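Local coordinates for ferric uptake regulation protein (Helicobacter pylori, PDB 2XIG) that probably acts as an iron-dependent transcriptional repressor, a homodimer that uses ferrous iron as cofactor to bind the operators of the genes it controls, at residues E31-L36 with N69-E74; H50-R53 with N58-I61; R88-A93 with I108-D113. The protein carries 2 engineered substitutions. All coordinates share one frame; numbering follows the deposited sequence.

Contact 1: E31-L36 with N69-E74; sequences EVVSVL and NFLEKE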
loop_
_atom_site.group_PDB
_atom_site.type_symbol
_atom_site.label_atom_id
_atom_site.label_comp_id
_atom_site.label_asym_id
_atom_site.label_seq_id
_atom_site.Cartn_x
_atom_site.Cartn_y
_atom_site.Cartn_z
ATOM N N GLU C 31 -10.413 20.649 -26.809
ATOM C CA GLU C 31 -10.352 21.341 -25.525
ATOM C C GLU C 31 -9.446 20.612 -24.521
ATOM O O GLU C 31 -8.714 21.251 -23.768
ATOM C CB GLU C 31 -11.753 21.545 -24.944
ATOM C CG GLU C 31 -11.807 22.597 -23.839
ATOM C CD GLU C 31 -11.215 23.930 -24.275
ATOM O OE1 GLU C 31 -11.344 24.275 -25.469
ATOM O OE2 GLU C 31 -10.622 24.633 -23.429
ATOM N N VAL C 32 -9.488 19.281 -24.511
ATOM C CA VAL C 32 -8.593 18.502 -23.650
ATOM C C VAL C 32 -7.121 18.777 -23.992
ATOM O O VAL C 32 -6.270 18.963 -23.113
ATOM C CB VAL C 32 -8.857 16.987 -23.773
ATOM C CG1 VAL C 32 -7.748 16.195 -23.084
ATOM C CG2 VAL C 32 -10.215 16.627 -23.161
ATOM N N VAL C 33 -6.818 18.786 -25.282
ATOM C CA VAL C 33 -5.453 19.072 -25.705
ATOM C C VAL C 33 -5.065 20.473 -25.259
ATOM O O VAL C 33 -3.974 20.675 -24.733
ATOM C CB VAL C 33 -5.277 18.940 -27.228
ATOM C CG1 VAL C 33 -3.892 19.453 -27.657
ATOM C CG2 VAL C 33 -5.466 17.495 -27.653
ATOM N N SER C 34 -5.967 21.430 -25.455
ATOM C CA SER C 34 -5.670 22.825 -25.144
ATOM C C SER C 34 -5.497 23.045 -23.638
ATOM O O SER C 34 -4.600 23.771 -23.219
ATOM C CB SER C 34 -6.750 23.750 -25.711
ATOM O OG SER C 34 -6.842 23.612 -27.119
ATOM N N VAL C 35 -6.351 22.421 -22.830
ATOM C CA VAL C 35 -6.174 22.494 -21.380
ATOM C C VAL C 35 -4.774 22.022 -20.973
ATOM O O VAL C 35 -4.085 22.692 -20.202
ATOM C CB VAL C 35 -7.263 21.706 -20.611
ATOM C CG1 VAL C 35 -6.855 21.514 -19.158
ATOM C CG2 VAL C 35 -8.604 22.429 -20.702
ATOM N N LEU C 36 -4.347 20.877 -21.501
ATOM C CA LEU C 36 -3.043 20.331 -21.156
ATOM C C LEU C 36 -1.902 21.195 -21.674
ATOM O O LEU C 36 -0.919 21.417 -20.965
ATOM C CB LEU C 36 -2.897 18.890 -21.659
ATOM C CG LEU C 36 -3.724 17.863 -20.876
ATOM C CD1 LEU C 36 -3.750 16.509 -21.584
ATOM C CD2 LEU C 36 -3.187 17.720 -19.467
ATOM N N ASN C 69 -7.400 8.372 -23.523
ATOM C CA ASN C 69 -6.846 7.117 -24.032
ATOM C C ASN C 69 -6.409 7.220 -25.493
ATOM O O ASN C 69 -5.354 6.719 -25.865
ATOM C CB ASN C 69 -7.834 5.966 -23.842
ATOM C CG ASN C 69 -7.985 5.562 -22.378
ATOM O OD1 ASN C 69 -7.034 5.638 -21.603
ATOM N ND2 ASN C 69 -9.185 5.130 -22.001
ATOM N N PHE C 70 -7.228 7.863 -26.313
ATOM C CA PHE C 70 -6.866 8.084 -27.716
ATOM C C PHE C 70 -5.634 8.979 -27.859
ATOM O O PHE C 70 -4.667 8.636 -28.550
ATOM C CB PHE C 70 -8.019 8.721 -28.490
ATOM C CG PHE C 70 -7.656 9.082 -29.910
ATOM C CD1 PHE C 70 -7.204 10.354 -30.225
ATOM C CD2 PHE C 70 -7.729 8.134 -30.918
ATOM C CE1 PHE C 70 -6.854 10.681 -31.528
ATOM C CE2 PHE C 70 -7.381 8.457 -32.226
ATOM C CZ PHE C 70 -6.943 9.730 -32.527
ATOM N N LEU C 71 -5.692 10.145 -27.226
ATOM C CA LEU C 71 -4.607 11.105 -27.302
ATOM C C LEU C 71 -3.301 10.499 -26.840
ATOM O O LEU C 71 -2.247 10.793 -27.389
ATOM C CB LEU C 71 -4.925 12.344 -26.459
ATOM C CG LEU C 71 -6.063 13.233 -26.953
ATOM C CD1 LEU C 71 -6.280 14.349 -25.945
ATOM C CD2 LEU C 71 -5.749 13.806 -28.374
ATOM N N GLU C 72 -3.357 9.651 -25.814
ATOM C CA GLU C 72 -2.127 9.091 -25.294
ATOM C C GLU C 72 -1.608 7.989 -26.208
ATOM O O GLU C 72 -0.402 7.858 -26.421
ATOM C CB GLU C 72 -2.317 8.588 -23.855
ATOM C CG GLU C 72 -2.480 7.096 -23.722
ATOM C CD GLU C 72 -1.237 6.418 -23.179
ATOM O OE1 GLU C 72 -0.117 6.817 -23.554
ATOM O OE2 GLU C 72 -1.385 5.489 -22.356
ATOM N N LYS C 73 -2.509 7.201 -26.774
ATOM C CA LYS C 73 -2.040 6.141 -27.652
ATOM C C LYS C 73 -1.480 6.694 -28.966
ATOM O O LYS C 73 -0.608 6.079 -29.573
ATOM C CB LYS C 73 -3.109 5.078 -27.869
ATOM C CG LYS C 73 -3.926 5.208 -29.112
ATOM C CD LYS C 73 -4.725 3.933 -29.312
ATOM C CE LYS C 73 -5.098 3.750 -30.762
ATOM N NZ LYS C 73 -3.885 3.822 -31.627
ATOM N N GLU C 74 -1.956 7.868 -29.380
ATOM C CA GLU C 74 -1.424 8.545 -30.569
ATOM C C GLU C 74 -0.334 9.582 -30.248
ATOM O O GLU C 74 0.045 10.378 -31.102
ATOM C CB GLU C 74 -2.553 9.211 -31.355
ATOM C CG GLU C 74 -3.612 8.238 -31.891
ATOM C CD GLU C 74 -3.032 7.214 -32.852
ATOM O OE1 GLU C 74 -2.161 7.581 -33.670
ATOM O OE2 GLU C 74 -3.452 6.041 -32.794
#
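Leu71 reaches from 69-74 to two neighbouring valines of 31-36, and its methyl groups carry the apolar contact. CD1 touches both: Val32 CG1 lies 3.7 Å from Leu71 CD1, and Val33 CG2 is equally close to Leu71 CD1, at 3.7 Å. The other branch is added on one side, with Leu71 CD2 3.8 Å from Val33 CG2, so Val33 meets the forked end of the leucine while Val32 meets a single methyl. The valines have nearly the same first torsion but present different branches. In Val32 the methyl trans to the backbone N (chi1 169°) faces Leu71; in Val33 it is the one beside the backbone N. All three residues are buried, and no hydrogen bond crosses between the segments. Packing within 69-74 adds Glu74 CG, 3.7 Å above the plane of the Phe70 ring and offset toward its rim.

Polar interactions run along each helix. Val35 N bonds to Glu31 O in one, and in the other Glu74 N reaches Phe70 O at 2.9 Å, where Glu74 is the first residue to leave helical geometry.

The contact joins helix 27-38 to helix 61-73 in the helical core of the DNA-binding domain. Leu14 of helix 7-20 and Ile77 of strand 77-82 also pack on Leu71, while Ile52 of helix 45-52 touches Val32 and Ile48 touches Leu36.

Contact 2: H50-R53 with N58-I61; sequences HSIR and NTSI
Arg53 crosses Thr59 at a slant and ends with two of its nitrogens on one carbonyl oxygen. The two residues have the closest backbones of the contact, with 6.0 Å between Arg53 CA and Thr59 CA. From CB the chain leaves with CG beside the backbone N (chi1 -76°) and then runs extended to NE, which brings the guanidinium to the threonine carbonyl. CG makes the first touch, 4.2 Å from Thr59 CB, and CD continues alongside the carbonyl group of the same residue. NE is the first donor: it bonds to Thr59 O at 2.7 Å, with an N-H...O angle of 153°. Beyond CZ, NH2 lies on the same edge as NE and bonds to the same acceptor, Thr59 O, at 2.9 Å; this second bond is more bent, at 138°. Both nitrogens lie in the carbonyl plane, and the oxygen lies in the guanidinium plane, so the side-on grip fixes how the flat group is turned. At the far end, NH2 comes within 3.9 Å of Ile61 N without bonding to it.

Ile52 packs on the side chain of Thr59, crossing it at about a right angle: Ile52 CG2 is 3.7 Å from Thr59 OG1 and 3.9 Å from Thr59 CG2. The threonine hydroxyl has its polar partner within the turn, at Asp56 O. Ser60, next in the chain, is the N-cap residue of helix 61-73. Arg53 and Ile52 therefore pin the connection between helices 45-52 and 61-73 just where the second helix starts. Two helices joined through such a turn are the helix-turn-helix of the Fur family, with helix 61-73 probably the DNA-recognition helix.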
loop_
_atom_site.group_PDB
_atom_site.type_symbol
_atom_site.label_atom_id
_atom_site.label_comp_id
_atom_site.label_asym_id
_atom_site.label_seq_id
_atom_site.Cartn_x
_atom_site.Cartn_y
_atom_site.Cartn_z
ATOM N N HIS C 50 -12.992 19.019 -14.669
ATOM C CA HIS C 50 -13.370 20.260 -13.994
ATOM C C HIS C 50 -13.243 21.433 -14.968
ATOM O O HIS C 50 -14.158 22.237 -15.110
ATOM C CB HIS C 50 -12.479 20.527 -12.767
ATOM C CG HIS C 50 -12.917 19.829 -11.508
ATOM N ND1 HIS C 50 -14.159 20.021 -10.938
ATOM C CD2 HIS C 50 -12.257 18.974 -10.687
ATOM C CE1 HIS C 50 -14.253 19.299 -9.833
ATOM N NE2 HIS C 50 -13.114 18.653 -9.659
ATOM N N SER C 51 -12.087 21.538 -15.625
ATOM C CA SER C 51 -11.833 22.648 -16.544
ATOM C C SER C 51 -12.812 22.674 -17.725
ATOM O O SER C 51 -13.363 23.722 -18.079
ATOM C CB SER C 51 -10.395 22.586 -17.062
ATOM O OG SER C 51 -9.479 22.549 -15.985
ATOM N N ILE C 52 -13.019 21.511 -18.332
ATOM C CA ILE C 52 -13.925 21.384 -19.472
ATOM C C ILE C 52 -15.370 21.733 -19.101
ATOM O O ILE C 52 -16.101 22.336 -19.890
ATOM C CB ILE C 52 -13.857 19.967 -20.072
ATOM C CG1 ILE C 52 -12.524 19.773 -20.795
ATOM C CG2 ILE C 52 -15.029 19.725 -21.015
ATOM C CD1 ILE C 52 -12.338 18.389 -21.329
ATOM N N ARG C 53 -15.772 21.361 -17.890
ATOM C CA ARG C 53 -17.130 21.618 -17.423
ATOM C C ARG C 53 -17.389 23.106 -17.187
ATOM O O ARG C 53 -18.518 23.505 -16.906
ATOM C CB ARG C 53 -17.414 20.830 -16.137
ATOM C CG ARG C 53 -17.656 19.344 -16.356
ATOM C CD ARG C 53 -18.039 18.617 -15.060
ATOM N NE ARG C 53 -18.429 17.236 -15.337
ATOM C CZ ARG C 53 -18.376 16.238 -14.457
ATOM N NH1 ARG C 53 -17.940 16.454 -13.226
ATOM N NH2 ARG C 53 -18.758 15.017 -14.814
ATOM N N ASN C 58 -22.380 19.716 -18.578
ATOM C CA ASN C 58 -22.891 18.349 -18.587
ATOM C C ASN C 58 -21.945 17.331 -19.225
ATOM O O ASN C 58 -22.369 16.244 -19.617
ATOM C CB ASN C 58 -24.272 18.295 -19.240
ATOM C CG ASN C 58 -25.275 19.182 -18.536
ATOM O OD1 ASN C 58 -25.299 19.257 -17.305
ATOM N ND2 ASN C 58 -26.108 19.865 -19.314
ATOM N N THR C 59 -20.665 17.686 -19.317
ATOM C CA THR C 59 -19.641 16.765 -19.792
ATOM C C THR C 59 -19.398 15.643 -18.775
ATOM O O THR C 59 -19.273 15.890 -17.573
ATOM C CB THR C 59 -18.308 17.495 -20.049
ATOM O OG1 THR C 59 -18.504 18.547 -21.002
ATOM C CG2 THR C 59 -17.257 16.530 -20.577
ATOM N N SER C 60 -19.311 14.414 -19.270
ATOM C CA SER C 60 -19.115 13.243 -18.420
ATOM C C SER C 60 -17.645 12.853 -18.362
ATOM O O SER C 60 -16.904 12.996 -19.355
ATOM C CB SER C 60 -19.954 12.081 -18.957
ATOM O OG SER C 60 -19.417 10.834 -18.556
ATOM N N ILE C 61 -17.206 12.368 -17.207
ATOM C CA ILE C 61 -15.797 12.020 -17.043
ATOM C C ILE C 61 -15.439 10.800 -17.890
ATOM O O ILE C 61 -14.289 10.657 -18.323
ATOM C CB ILE C 61 -15.394 11.832 -15.548
ATOM C CG1 ILE C 61 -13.868 11.768 -15.402
ATOM C CG2 ILE C 61 -16.062 10.600 -14.933
ATOM C CD1 ILE C 61 -13.376 12.009 -13.970
#

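Contact 3: R88-A93 with I108-D113; sequences RYEIAA and IIEFAD. With ZN (zinc ion), chain L.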
loop_
_atom_site.group_PDB
_atom_site.type_symbol
_atom_site.label_atom_id
_atom_site.label_comp_id
_atom_site.label_asym_id
_atom_site.label_seq_id
_atom_site.Cartn_x
_atom_site.Cartn_y
_atom_site.Cartn_z
ATOM N N ARG C 88 -1.564 10.911 -14.087
ATOM C CA ARG C 88 -1.604 12.326 -14.397
ATOM C C ARG C 88 -1.036 12.571 -15.796
ATOM O O ARG C 88 -0.166 11.838 -16.246
ATOM C CB ARG C 88 -0.881 13.149 -13.328
ATOM C CG ARG C 88 -1.706 13.255 -12.040
ATOM C CD ARG C 88 -1.127 14.204 -11.029
ATOM N NE ARG C 88 -2.184 14.949 -10.344
ATOM C CZ ARG C 88 -3.036 14.413 -9.475
ATOM N NH1 ARG C 88 -2.957 13.129 -9.181
ATOM N NH2 ARG C 88 -3.969 15.162 -8.899
ATOM N N TYR C 89 -1.555 13.589 -16.462
ATOM C CA TYR C 89 -1.303 13.773 -17.891
ATOM C C TYR C 89 -0.653 15.107 -18.211
ATOM O O TYR C 89 -0.841 16.099 -17.503
ATOM C CB TYR C 89 -2.617 13.656 -18.674
ATOM C CG TYR C 89 -3.206 12.261 -18.690
ATOM C CD1 TYR C 89 -2.953 11.399 -19.743
ATOM C CD2 TYR C 89 -4.015 11.806 -17.649
ATOM C CE1 TYR C 89 -3.485 10.126 -19.769
ATOM C CE2 TYR C 89 -4.545 10.531 -17.661
ATOM C CZ TYR C 89 -4.277 9.697 -18.723
ATOM O OH TYR C 89 -4.796 8.430 -18.749
ATOM N N GLU C 90 0.099 15.130 -19.309
ATOM C CA GLU C 90 0.710 16.358 -19.765
ATOM C C GLU C 90 0.846 16.316 -21.277
ATOM O O GLU C 90 0.821 15.244 -21.896
ATOM C CB GLU C 90 2.084 16.534 -19.131
ATOM C CG GLU C 90 3.012 15.359 -19.384
ATOM C CD GLU C 90 4.369 15.544 -18.732
ATOM O OE1 GLU C 90 4.889 16.681 -18.754
ATOM O OE2 GLU C 90 4.908 14.546 -18.200
ATOM N N ILE C 91 0.994 17.489 -21.868
ATOM C CA ILE C 91 1.153 17.591 -23.309
ATOM C C ILE C 91 2.486 16.937 -23.694
ATOM O O ILE C 91 3.473 17.059 -22.971
ATOM C CB ILE C 91 1.085 19.077 -23.741
ATOM C CG1 ILE C 91 0.791 19.217 -25.237
ATOM C CG2 ILE C 91 2.334 19.837 -23.294
ATOM C CD1 ILE C 91 -0.611 18.782 -25.634
ATOM N N ALA C 92 2.504 16.212 -24.808
ATOM C CA ALA C 92 3.686 15.459 -25.219
ATOM C C ALA C 92 4.771 16.369 -25.793
ATOM O O ALA C 92 5.949 16.024 -25.770
ATOM C CB ALA C 92 3.307 14.387 -26.237
ATOM N N ALA C 93 4.366 17.529 -26.300
ATOM C CA ALA C 93 5.300 18.445 -26.964
ATOM C C ALA C 93 6.145 19.261 -25.973
ATOM O O ALA C 93 6.062 20.491 -25.939
ATOM C CB ALA C 93 4.540 19.364 -27.907
ATOM N N ILE C 108 4.457 17.178 -8.243
ATOM C CA ILE C 108 5.380 16.614 -9.223
ATOM C C ILE C 108 6.372 17.675 -9.658
ATOM O O ILE C 108 5.990 18.797 -9.992
ATOM C CB ILE C 108 4.642 16.047 -10.458
ATOM C CG1 ILE C 108 3.767 14.856 -10.059
ATOM C CG2 ILE C 108 5.643 15.640 -11.552
ATOM C CD1 ILE C 108 2.631 14.588 -11.024
ATOM N N ILE C 109 7.650 17.322 -9.619
ATOM C CA ILE C 109 8.711 18.221 -10.039
ATOM C C ILE C 109 9.421 17.587 -11.235
ATOM O O ILE C 109 9.803 16.423 -11.183
ATOM C CB ILE C 109 9.718 18.471 -8.898
ATOM C CG1 ILE C 109 9.052 19.248 -7.758
ATOM C CG2 ILE C 109 10.946 19.218 -9.401
ATOM C CD1 ILE C 109 9.904 19.339 -6.509
ATOM N N GLU C 110 9.569 18.346 -12.318
ATOM C CA GLU C 110 10.241 17.839 -13.512
ATOM C C GLU C 110 11.740 18.090 -13.418
ATOM O O GLU C 110 12.164 19.093 -12.860
ATOM C CB GLU C 110 9.707 18.550 -14.758
ATOM C CG GLU C 110 8.201 18.466 -14.956
ATOM C CD GLU C 110 7.732 19.295 -16.150
ATOM O OE1 GLU C 110 8.581 19.933 -16.804
ATOM O OE2 GLU C 110 6.520 19.312 -16.436
ATOM N N PHE C 111 12.547 17.191 -13.971
ATOM C CA PHE C 111 13.979 17.452 -14.043
ATOM C C PHE C 111 14.597 16.809 -15.264
ATOM O O PHE C 111 14.127 15.786 -15.746
ATOM C CB PHE C 111 14.713 17.004 -12.763
ATOM C CG PHE C 111 14.840 15.508 -12.609
ATOM C CD1 PHE C 111 13.858 14.781 -11.952
ATOM C CD2 PHE C 111 15.942 14.832 -13.111
ATOM C CE1 PHE C 111 13.965 13.411 -11.799
ATOM C CE2 PHE C 111 16.062 13.463 -12.962
ATOM C CZ PHE C 111 15.065 12.748 -12.300
ATOM N N ALA C 112 15.663 17.427 -15.754
ATOM C CA ALA C 112 16.440 16.876 -16.847
ATOM C C ALA C 112 17.888 17.078 -16.464
ATOM O O ALA C 112 18.371 18.204 -16.438
ATOM C CB ALA C 112 16.128 17.603 -18.148
ATOM N N ASP C 113 18.569 15.990 -16.137
ATOM C CA ASP C 113 19.937 16.079 -15.663
ATOM C C ASP C 113 20.875 15.428 -16.676
ATOM O O ASP C 113 20.983 14.202 -16.733
ATOM C CB ASP C 113 20.077 15.410 -14.293
ATOM C CG ASP C 113 21.432 15.654 -13.675
ATOM O OD1 ASP C 113 21.687 16.801 -13.257
ATOM O OD2 ASP C 113 22.245 14.711 -13.618
HETATM ZN ZN ZN L . 6.209 15.453 -16.919
#
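Two carboxylates come close beside a zinc ion: Glu90 OE1 lies 3.9 Å from Glu110 OE2, yet within this pair Glu90 alone binds the metal. The contact bridges the beta wing of the winged-helix DNA-binding domain, strand 86-91, and strand 108-111 of the dimerization domain. These strands are not paired, for Glu90 CA and Glu110 CA stand 11.5 Å apart and side chains span the gap. Glu90 holds zinc with both oxygens but unequally, OE2 at 2.0 Å and OE1 at 2.6 Å from the ion. Its CG is tucked between the backbone N and carbonyl carbon (chi1 56°), and the extended chain beyond carries the carboxylate to the metal. His42, His97 and His99 complete the site.

Glu110 arrives from the opposite direction, its carboxylate plane turned 41° from that of Glu90. Its OE2 stays 3.9 Å from the zinc, although relatives suggest a binding role. Lys94 makes a salt bridge to Glu110 OE2 and a hydrogen bond to Glu90 OE1, which probably eases the repulsion between the acids. Nearby, the contact is apolar: Arg88 bends at chi3, and its CD meets Ile108 CD1 at 3.8 Å.

Contacts 1 and 2 belong to the helical part of the DNA-binding domain, their centres 14 Å apart. Helix 45-52 of contact 2 packs on helix 27-38 of contact 1, with Ser51 CB 4.1 Å from Val35 CG2, while helix 61-73 begins at contact 2 and ends at contact 1. Contact 3 also touches contact 1, 15 Å away between centres: Val33 CG1 is 3.9 Å from Ile91 CD1, and Leu36 CD2 lies 4.1 Å from Glu90 CA. Helix 27-38 thus backs the strand that supplies a zinc ligand, although Val32 is about 11 Å from Glu90 between side chains. Contacts 2 and 3 do not touch; their nearest atoms are about 9 Å apart.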